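Local coordinates for protein probable endonuclease 4 (Thermotoga maritima, PDB 4HNO) that probably cleaves phosphodiester bonds at apurinic or apyrimidinic sites in DNA during base excision repair, using a cluster of three metal ions, at residues 70-75 and 108-113; 145-150 and 179-184; 185-190 and 220-225. All blocks are in the same frame, centred on the assembly; numbering follows the deposited sequence. Where two conformers were deposited one is given.

Contact 1: 70-75 and 108-113. With ZN (zinc ion), chain B.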
loop_
_atom_site.group_PDB
_atom_site.type_symbol
_atom_site.label_atom_id
_atom_site.label_comp_id
_atom_site.label_asym_id
_atom_site.label_seq_id
_atom_site.Cartn_x
_atom_site.Cartn_y
_atom_site.Cartn_z
ATOM N N PHE A 70 4.843 -2.268 -6.921
ATOM C CA PHE A 70 3.438 -2.217 -6.573
ATOM C C PHE A 70 2.754 -1.055 -7.275
ATOM O O PHE A 70 3.352 0.012 -7.424
ATOM C CB PHE A 70 3.281 -1.992 -5.040
ATOM C CG PHE A 70 4.020 -2.988 -4.212
ATOM C CD1 PHE A 70 5.346 -2.779 -3.871
ATOM C CD2 PHE A 70 3.401 -4.154 -3.768
ATOM C CE1 PHE A 70 6.029 -3.674 -3.092
ATOM C CE2 PHE A 70 4.077 -5.059 -2.998
ATOM C CZ PHE A 70 5.404 -4.808 -2.657
ATOM N N CYS A 71 1.480 -1.217 -7.612
ATOM C CA CYS A 71 0.647 -0.094 -7.977
ATOM C C CYS A 71 -0.286 0.248 -6.824
ATOM O O CYS A 71 -0.736 -0.637 -6.100
ATOM C CB CYS A 71 -0.198 -0.347 -9.221
ATOM S SG CYS A 71 0.647 -0.110 -10.798
ATOM N N HIS A 72 -0.570 1.528 -6.658
ATOM C CA HIS A 72 -1.627 2.016 -5.767
ATOM C C HIS A 72 -2.786 2.479 -6.636
ATOM O O HIS A 72 -2.602 3.213 -7.585
ATOM C CB HIS A 72 -1.138 3.188 -4.912
ATOM C CG HIS A 72 -1.976 3.469 -3.696
ATOM N ND1 HIS A 72 -3.307 3.812 -3.741
ATOM C CD2 HIS A 72 -1.641 3.464 -2.383
ATOM C CE1 HIS A 72 -3.751 3.994 -2.500
ATOM N NE2 HIS A 72 -2.757 3.795 -1.650
ATOM N N SER A 73 -3.985 2.026 -6.299
ATOM C CA SER A 73 -5.207 2.334 -7.001
ATOM C C SER A 73 -5.541 3.793 -6.809
ATOM O O SER A 73 -5.133 4.424 -5.833
ATOM C CB SER A 73 -6.294 1.413 -6.442
ATOM O OG SER A 73 -7.569 1.623 -6.964
ATOM N N GLY A 74 -6.296 4.337 -7.746
ATOM C CA GLY A 74 -6.645 5.738 -7.728
ATOM C C GLY A 74 -7.598 6.131 -6.628
ATOM O O GLY A 74 -8.451 5.359 -6.179
ATOM N N TYR A 75 -7.468 7.419 -6.308
ATOM C CA TYR A 75 -8.170 8.109 -5.230
ATOM C C TYR A 75 -9.706 8.117 -5.311
ATOM O O TYR A 75 -10.384 8.284 -4.301
ATOM C CB TYR A 75 -7.591 9.541 -5.093
ATOM C CG TYR A 75 -7.945 10.611 -6.129
ATOM C CD1 TYR A 75 -8.665 11.737 -5.746
ATOM C CD2 TYR A 75 -7.499 10.551 -7.459
ATOM C CE1 TYR A 75 -8.973 12.748 -6.643
ATOM C CE2 TYR A 75 -7.810 11.570 -8.372
ATOM C CZ TYR A 75 -8.548 12.658 -7.953
ATOM O OH TYR A 75 -8.853 13.669 -8.840
ATOM N N TYR A 108 0.804 -6.528 -8.184
ATOM C CA TYR A 108 0.048 -6.110 -6.997
ATOM C C TYR A 108 -0.592 -4.749 -7.244
ATOM O O TYR A 108 0.068 -3.815 -7.696
ATOM C CB TYR A 108 0.979 -5.957 -5.805
ATOM C CG TYR A 108 1.629 -7.227 -5.378
ATOM C CD1 TYR A 108 2.982 -7.434 -5.508
ATOM C CD2 TYR A 108 0.854 -8.229 -4.830
ATOM C CE1 TYR A 108 3.554 -8.640 -5.113
ATOM C CE2 TYR A 108 1.405 -9.425 -4.443
ATOM C CZ TYR A 108 2.755 -9.631 -4.582
ATOM O OH TYR A 108 3.264 -10.850 -4.182
ATOM N N LEU A 109 -1.856 -4.645 -6.843
ATOM C CA LEU A 109 -2.620 -3.404 -6.919
ATOM C C LEU A 109 -3.216 -3.152 -5.543
ATOM O O LEU A 109 -4.074 -3.912 -5.079
ATOM C CB LEU A 109 -3.728 -3.521 -7.975
ATOM C CG LEU A 109 -4.628 -2.293 -8.120
ATOM C CD1 LEU A 109 -3.858 -1.046 -8.507
ATOM C CD2 LEU A 109 -5.699 -2.580 -9.146
ATOM N N ASN A 110 -2.748 -2.102 -4.895
ATOM C CA ASN A 110 -3.107 -1.763 -3.523
ATOM C C ASN A 110 -4.271 -0.791 -3.496
ATOM O O ASN A 110 -4.191 0.279 -4.109
ATOM C CB ASN A 110 -1.878 -1.136 -2.869
ATOM C CG ASN A 110 -2.136 -0.681 -1.454
ATOM O OD1 ASN A 110 -1.912 -1.419 -0.508
ATOM N ND2 ASN A 110 -2.614 0.526 -1.312
ATOM N N ILE A 111 -5.315 -1.133 -2.744
ATOM C CA ILE A 111 -6.494 -0.293 -2.620
ATOM C C ILE A 111 -6.801 -0.001 -1.153
ATOM O O ILE A 111 -6.555 -0.795 -0.271
ATOM C CB ILE A 111 -7.744 -0.962 -3.289
ATOM C CG1 ILE A 111 -8.295 -2.144 -2.474
ATOM C CG2 ILE A 111 -7.470 -1.401 -4.709
ATOM C CD1 ILE A 111 -9.707 -2.575 -2.890
ATOM N N HIS A 112 -7.417 1.142 -0.928
ATOM C CA HIS A 112 -8.132 1.395 0.319
ATOM C C HIS A 112 -9.522 0.757 0.158
ATOM O O HIS A 112 -10.170 0.950 -0.866
ATOM C CB HIS A 112 -8.285 2.884 0.563
ATOM C CG HIS A 112 -6.982 3.593 0.721
ATOM N ND1 HIS A 112 -6.874 4.875 1.183
ATOM C CD2 HIS A 112 -5.715 3.168 0.535
ATOM C CE1 HIS A 112 -5.598 5.226 1.215
ATOM N NE2 HIS A 112 -4.870 4.222 0.776
ATOM N N PRO A 113 -9.986 0.002 1.131
ATOM C CA PRO A 113 -11.254 -0.714 0.958
ATOM C C PRO A 113 -12.425 0.143 0.517
ATOM O O PRO A 113 -13.191 -0.284 -0.357
ATOM C CB PRO A 113 -11.477 -1.335 2.341
ATOM C CG PRO A 113 -10.076 -1.586 2.842
ATOM C CD PRO A 113 -9.308 -0.373 2.395
HETATM ZN ZN ZN B . -2.938 3.987 0.384
HETATM O O HOH W 1 -1.580 5.024 1.258
#

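Contact 2: 145-150 and 179-184. With MN (manganese (II) ion), chain E; ZN (zinc ion), chain B; MN (manganese (II) ion), chain C.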
loop_
_atom_site.group_PDB
_atom_site.type_symbol
_atom_site.label_atom_id
_atom_site.label_comp_id
_atom_site.label_asym_id
_atom_site.label_seq_id
_atom_site.Cartn_x
_atom_site.Cartn_y
_atom_site.Cartn_z
ATOM N N LEU A 145 -4.195 -5.825 -3.016
ATOM C CA LEU A 145 -3.789 -5.638 -1.624
ATOM C C LEU A 145 -4.789 -4.697 -0.965
ATOM O O LEU A 145 -5.058 -3.617 -1.483
ATOM C CB LEU A 145 -2.388 -5.047 -1.528
ATOM C CG LEU A 145 -1.312 -5.838 -2.263
ATOM C CD1 LEU A 145 0.046 -5.167 -2.112
ATOM C CD2 LEU A 145 -1.261 -7.272 -1.774
ATOM N N LEU A 146 -5.316 -5.113 0.182
ATOM C CA LEU A 146 -6.144 -4.250 1.003
ATOM C C LEU A 146 -5.239 -3.557 2.008
ATOM O O LEU A 146 -4.529 -4.224 2.765
ATOM C CB LEU A 146 -7.196 -5.044 1.756
ATOM C CG LEU A 146 -8.097 -5.927 0.923
ATOM C CD1 LEU A 146 -9.048 -6.700 1.822
ATOM C CD2 LEU A 146 -8.859 -5.129 -0.120
ATOM N N GLU A 147 -5.276 -2.229 2.012
ATOM C CA GLU A 147 -4.482 -1.413 2.915
ATOM C C GLU A 147 -5.334 -0.955 4.087
ATOM O O GLU A 147 -6.463 -0.519 3.908
ATOM C CB GLU A 147 -3.958 -0.210 2.151
ATOM C CG GLU A 147 -3.033 0.659 2.968
ATOM C CD GLU A 147 -2.682 1.969 2.334
ATOM O OE1 GLU A 147 -2.226 2.870 3.073
ATOM O OE2 GLU A 147 -2.815 2.100 1.095
ATOM N N ASN A 148 -4.772 -1.020 5.294
ATOM C CA ASN A 148 -5.459 -0.394 6.418
ATOM C C ASN A 148 -5.426 1.124 6.296
ATOM O O ASN A 148 -4.485 1.706 5.734
ATOM C CB ASN A 148 -4.878 -0.836 7.757
ATOM C CG ASN A 148 -3.449 -0.389 7.931
ATOM O OD1 ASN A 148 -2.602 -0.749 7.122
ATOM N ND2 ASN A 148 -3.160 0.367 8.987
ATOM N N VAL A 149 -6.463 1.758 6.839
ATOM C CA VAL A 149 -6.714 3.174 6.691
ATOM C C VAL A 149 -6.982 3.782 8.070
ATOM O O VAL A 149 -7.025 3.101 9.089
ATOM C CB VAL A 149 -7.871 3.442 5.710
ATOM C CG1 VAL A 149 -7.477 2.983 4.310
ATOM C CG2 VAL A 149 -9.158 2.789 6.174
ATOM N N SER A 150 -7.179 5.087 8.082
ATOM C CA SER A 150 -7.515 5.791 9.310
ATOM C C SER A 150 -9.030 5.833 9.508
ATOM O O SER A 150 -9.812 5.686 8.560
ATOM C CB SER A 150 -6.931 7.193 9.269
ATOM O OG SER A 150 -5.547 7.136 9.024
ATOM N N THR A 179 -1.619 -4.828 2.796
ATOM C CA THR A 179 -0.604 -3.799 3.010
ATOM C C THR A 179 -0.846 -3.174 4.377
ATOM O O THR A 179 -1.975 -2.808 4.692
ATOM C CB THR A 179 -0.711 -2.715 1.954
ATOM O OG1 THR A 179 -0.392 -3.310 0.695
ATOM C CG2 THR A 179 0.210 -1.528 2.229
ATOM N N TYR A 180 0.229 -3.029 5.147
ATOM C CA TYR A 180 0.130 -2.356 6.437
ATOM C C TYR A 180 0.776 -0.979 6.340
ATOM O O TYR A 180 1.973 -0.867 6.049
ATOM C CB TYR A 180 0.828 -3.169 7.549
ATOM C CG TYR A 180 0.653 -2.477 8.870
ATOM C CD1 TYR A 180 -0.577 -2.488 9.511
ATOM C CD2 TYR A 180 1.686 -1.756 9.462
ATOM C CE1 TYR A 180 -0.786 -1.811 10.688
ATOM C CE2 TYR A 180 1.490 -1.090 10.669
ATOM C CZ TYR A 180 0.240 -1.113 11.261
ATOM O OH TYR A 180 -0.004 -0.449 12.437
ATOM N N ASP A 181 -0.018 0.070 6.568
ATOM C CA ASP A 181 0.459 1.443 6.579
ATOM C C ASP A 181 0.665 1.866 8.042
ATOM O O ASP A 181 -0.269 1.846 8.851
ATOM C CB ASP A 181 -0.547 2.348 5.862
ATOM C CG ASP A 181 -0.093 3.786 5.743
ATOM O OD1 ASP A 181 -0.110 4.338 4.609
ATOM O OD2 ASP A 181 0.296 4.380 6.776
ATOM N N THR A 182 1.905 2.194 8.375
ATOM C CA THR A 182 2.246 2.493 9.758
ATOM C C THR A 182 1.570 3.755 10.287
ATOM O O THR A 182 1.303 3.829 11.486
ATOM C CB THR A 182 3.769 2.590 9.939
ATOM O OG1 THR A 182 4.322 3.601 9.115
ATOM C CG2 THR A 182 4.455 1.288 9.614
ATOM N N CYS A 183 1.353 4.755 9.445
ATOM C CA CYS A 183 0.680 5.976 9.901
ATOM C C CYS A 183 -0.795 5.704 10.125
ATOM O O CYS A 183 -1.361 6.043 11.169
ATOM C CB CYS A 183 0.899 7.122 8.922
ATOM S SG CYS A 183 0.110 8.665 9.432
ATOM N N HIS A 184 -1.442 5.082 9.138
ATOM C CA HIS A 184 -2.843 4.750 9.305
ATOM C C HIS A 184 -3.049 3.879 10.545
ATOM O O HIS A 184 -4.005 4.060 11.309
ATOM C CB HIS A 184 -3.394 4.046 8.084
ATOM C CG HIS A 184 -3.306 4.870 6.833
ATOM N ND1 HIS A 184 -3.481 4.330 5.580
ATOM C CD2 HIS A 184 -3.021 6.178 6.620
ATOM C CE1 HIS A 184 -3.332 5.275 4.662
ATOM N NE2 HIS A 184 -3.040 6.408 5.262
HETATM MN MN MN E . -0.527 4.102 2.616
HETATM ZN ZN ZN B . -2.938 3.987 0.384
HETATM MN MN MN C . -2.656 8.262 4.426
HETATM O O HOH W 1 -1.580 5.024 1.258
#

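Contact 3: 185-190 and 220-225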
loop_
_atom_site.group_PDB
_atom_site.type_symbol
_atom_site.label_atom_id
_atom_site.label_comp_id
_atom_site.label_asym_id
_atom_site.label_seq_id
_atom_site.Cartn_x
_atom_site.Cartn_y
_atom_site.Cartn_z
ATOM N N GLY A 185 -2.140 2.923 10.739
ATOM C CA GLY A 185 -2.238 2.049 11.884
ATOM C C GLY A 185 -2.037 2.803 13.195
ATOM O O GLY A 185 -2.765 2.597 14.167
ATOM N N PHE A 186 -1.026 3.662 13.237
ATOM C CA PHE A 186 -0.753 4.450 14.446
ATOM C C PHE A 186 -1.955 5.332 14.797
ATOM O O PHE A 186 -2.361 5.428 15.963
ATOM C CB PHE A 186 0.497 5.291 14.221
ATOM C CG PHE A 186 1.156 5.795 15.473
ATOM C CD1 PHE A 186 1.726 4.926 16.389
ATOM C CD2 PHE A 186 1.249 7.154 15.715
ATOM C CE1 PHE A 186 2.395 5.403 17.488
ATOM C CE2 PHE A 186 1.921 7.618 16.824
ATOM C CZ PHE A 186 2.481 6.737 17.702
ATOM N N ASP A 187 -2.553 5.936 13.774
ATOM C CA ASP A 187 -3.779 6.707 13.937
ATOM C C ASP A 187 -4.879 5.913 14.602
ATOM O O ASP A 187 -5.724 6.487 15.294
ATOM C CB ASP A 187 -4.348 7.087 12.556
ATOM C CG ASP A 187 -3.873 8.392 11.977
ATOM O OD1 ASP A 187 -3.410 9.299 12.698
ATOM O OD2 ASP A 187 -4.056 8.519 10.735
ATOM N N SER A 188 -4.876 4.600 14.378
ATOM C CA SER A 188 -5.927 3.696 14.778
ATOM C C SER A 188 -5.571 2.865 16.014
ATOM O O SER A 188 -6.289 1.938 16.357
ATOM C CB SER A 188 -6.263 2.751 13.628
ATOM O OG SER A 188 -6.590 3.478 12.454
ATOM N N GLY A 189 -4.462 3.203 16.672
ATOM C CA GLY A 189 -4.107 2.559 17.916
ATOM C C GLY A 189 -3.105 1.432 17.830
ATOM O O GLY A 189 -2.823 0.801 18.848
ATOM N N TYR A 190 -2.556 1.153 16.644
ATOM C CA TYR A 190 -1.528 0.139 16.503
ATOM C C TYR A 190 -0.192 0.761 16.865
ATOM O O TYR A 190 0.421 1.485 16.066
ATOM C CB TYR A 190 -1.505 -0.450 15.097
ATOM C CG TYR A 190 -2.712 -1.297 14.771
ATOM C CD1 TYR A 190 -3.770 -0.797 14.025
ATOM C CD2 TYR A 190 -2.789 -2.605 15.195
ATOM C CE1 TYR A 190 -4.863 -1.597 13.709
ATOM C CE2 TYR A 190 -3.862 -3.406 14.887
ATOM C CZ TYR A 190 -4.900 -2.902 14.138
ATOM O OH TYR A 190 -5.989 -3.684 13.829
ATOM N N ASN A 220 5.458 5.202 6.956
ATOM C CA ASN A 220 5.097 6.601 7.137
ATOM C C ASN A 220 5.152 6.952 8.624
ATOM O O ASN A 220 4.553 6.257 9.442
ATOM C CB ASN A 220 3.650 6.828 6.679
ATOM C CG ASN A 220 3.474 6.603 5.186
ATOM O OD1 ASN A 220 4.283 7.085 4.390
ATOM N ND2 ASN A 220 2.415 5.891 4.827
ATOM N N ASP A 221 5.863 8.018 8.978
ATOM C CA ASP A 221 5.691 8.547 10.325
ATOM C C ASP A 221 4.329 9.272 10.337
ATOM O O ASP A 221 3.632 9.357 9.314
ATOM C CB ASP A 221 6.895 9.437 10.694
ATOM C CG ASP A 221 7.215 9.458 12.189
ATOM O OD1 ASP A 221 6.274 9.387 12.998
ATOM O OD2 ASP A 221 8.429 9.585 12.527
ATOM N N SER A 222 3.961 9.789 11.500
ATOM C CA SER A 222 2.704 10.493 11.677
ATOM C C SER A 222 2.913 11.887 12.242
ATOM O O SER A 222 3.695 12.081 13.171
ATOM C CB SER A 222 1.764 9.729 12.604
ATOM O OG SER A 222 0.552 10.461 12.697
ATOM N N LYS A 223 2.166 12.843 11.710
ATOM C CA LYS A 223 2.149 14.186 12.270
ATOM C C LYS A 223 1.434 14.249 13.619
ATOM O O LYS A 223 1.519 15.272 14.286
ATOM C CB LYS A 223 1.518 15.175 11.290
ATOM C CG LYS A 223 2.428 15.481 10.114
ATOM C CD LYS A 223 1.961 16.629 9.271
ATOM C CE LYS A 223 2.990 16.945 8.191
ATOM N NZ LYS A 223 4.138 17.747 8.724
ATOM N N TYR A 224 0.732 13.182 13.999
ATOM C CA TYR A 224 -0.120 13.202 15.182
ATOM C C TYR A 224 0.172 12.022 16.082
ATOM O O TYR A 224 0.757 11.020 15.673
ATOM C CB TYR A 224 -1.602 13.217 14.767
ATOM C CG TYR A 224 -2.001 14.512 14.093
ATOM C CD1 TYR A 224 -1.901 14.653 12.710
ATOM C CD2 TYR A 224 -2.415 15.598 14.819
ATOM C CE1 TYR A 224 -2.217 15.838 12.065
ATOM C CE2 TYR A 224 -2.715 16.815 14.184
ATOM C CZ TYR A 224 -2.620 16.912 12.801
ATOM O OH TYR A 224 -2.923 18.079 12.132
ATOM N N PRO A 225 -0.283 12.115 17.339
ATOM C CA PRO A 225 -0.047 11.035 18.294
ATOM C C PRO A 225 -0.832 9.766 17.987
ATOM O O PRO A 225 -1.752 9.729 17.155
ATOM C CB PRO A 225 -0.527 11.628 19.622
ATOM C CG PRO A 225 -0.511 13.083 19.441
ATOM C CD PRO A 225 -0.815 13.326 17.998
HETATM O O HOH W 2 -1.205 9.223 14.293
HETATM O O HOH W 3 -1.804 11.113 11.133
#

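Contact 1: 70-75 and 108-113
H72 and H112 bring their NE2 atoms to the same zinc ion from side chains crossing at about a right angle. Each NE2 lies 2.0 Å from the zinc, and the NE2 of H112 sits at the edge of the H72 ring, in its plane. The rings themselves are oblique, with planes 69° apart. Rotation of the H72 ring is fixed from its far nitrogen: ND1 donates to S73 O at 2.8 Å, in the ring plane and on a lone pair of the carbonyl. With its side chain swung away from the backbone N (chi1 177°), N110 places ND2 over one face of the same ring, 3.1 Å above its plane and offset toward the rim. That ND2 donates to E147 OE2, itself a zinc ligand, while OD1 pairs with T179 OG1.

At the other end, F70 and Y108 lie side by side, pointing the same way; their ring planes are 27° apart but slid so far that they barely overlap, F70 CE2 meeting Y108 CD1 at 3.6 Å. On the face of the sheet away from H72 and N110, C71 CB touches L109 CD1. Three backbone bonds tie the parallel strands together, among them N110 N to C71 O at 2.8 Å.

These strands and helix 84-104 form a beta-alpha-beta unit of the TIM barrel: the helix packs on C71, S73 and L109, while strands 31-34 and 143-147 flank the pair.

Contact 2: 145-150 and 179-184
E147 and D181 share a manganese ion at the C-terminal ends of adjacent parallel strands. E147 OE1 binds it at 2.1 Å and D181 OD1 at 2.0 Å, which explains why these two carboxylate oxygens tolerate a mutual separation of 3.0 Å. The other oxygen of E147, OE2, binds the zinc ion and also accepts from N110, so the carboxylate bridges two metals; water 1, 1.9 Å from each, bridges them as well. H72 and H112 are further zinc ligands, and H218 and E263 further manganese ligands.

Between the strands, T179 N donates to L146 O at 3.0 Å, whereas N148 N to T179 O is only a weak bond. The N148 side chain continues the link beyond the strand. Placed between the backbone N and carbonyl carbon (chi1 64°), its CG turns OD1 to accept from D181 N at 2.8 Å, on a lone pair, while ND2 donates to D181 O at 3.3 Å, again in the carbonyl plane. One amide thus satisfies both backbone polar atoms of D181. The N148 and Y180 side chains cross at a slant, yet amide and ring planes are nearly parallel, 5° apart.

H184 is gripped at both nitrogens: ND1 donates to N148 O at 2.8 Å, in the ring plane and on a lone pair, and NE2 binds the metal of the third site, modelled as manganese and also as zinc, with D231 and H233. D181 OD1 lies over one face of this ring. As N-cap of helix 182-187, D181 also uses OD2, which accepts from H184 N and, weakly, from C183 N.

With one oxygen on metal and the other on the helix start, the D181 carboxylate has little freedom to turn. N148 probably helps to position both ligands, H184 through its main-chain O and the D181 backbone through its side-chain amide.

Contact 3: 185-190 and 220-225
The last turn of helix 182-187, which follows its barrel strand directly, packs here against the end of strand 214-222 and the loop beyond it. F186 supplies the apolar part. Its CG is anti to the backbone N (chi1 -161°), which carries the ring across to the loop, where CE2 comes within 3.7 Å of P225 C and CD2 within 4.1 Å of S222 CB. Y224 O lies at the ring's edge, in its plane, so the carbonyl faces the C-H rim rather than the pi cloud.

The polar part runs through water. D187 OD1 and S222 OG are 4.1 Å apart, with no direct bond between them, and two waters span the gap. Water 2 lies 2.7 Å from each of these oxygens and also reaches P225 O; water 3 lies 2.9 Å from each of the same two. S222 OG further accepts from Y224 N at 3.0 Å, an ST turn that bends the chain just after the strand. Before it, D221 OD1 receives S222 N on its anti lone pair.

The helix ends in a Schellman motif, with G189 at positive phi as the C-prime residue. Y190 N bonds to G185 O, which S188 N approaches from the opposite face of the carbonyl plane, and G189 N bonds to F186 O.

Both carboxylate oxygens of D187 are thus hydrogen-bonded, OD2 to S150 OG and the backbone N of D231, a metal ligand, and OD1 to the two waters among others. The water-mediated link joins the strand end to the surroundings of the third metal site.

Overall arrangement
The contacts follow one another along the chain, each closing before the next opens, and all lie in one TIM barrel. Contacts 1 and 2 have centres about 11 Å apart and join through neighbouring strands 108-115 and 143-147, sharing the zinc ion and water 1. Contacts 2 and 3, also about 11 Å apart between centres, share helix 182-187 and meet where T182 OG1 pairs with N220 O. Contacts 1 and 3 do not touch: their nearest atoms are about 9 Å apart. The sequence thus runs round the barrel's C-terminal rim, from the zinc in contact 1, through the bridged pair and the third metal's H184 in contact 2, to the water-linked helix end of contact 3.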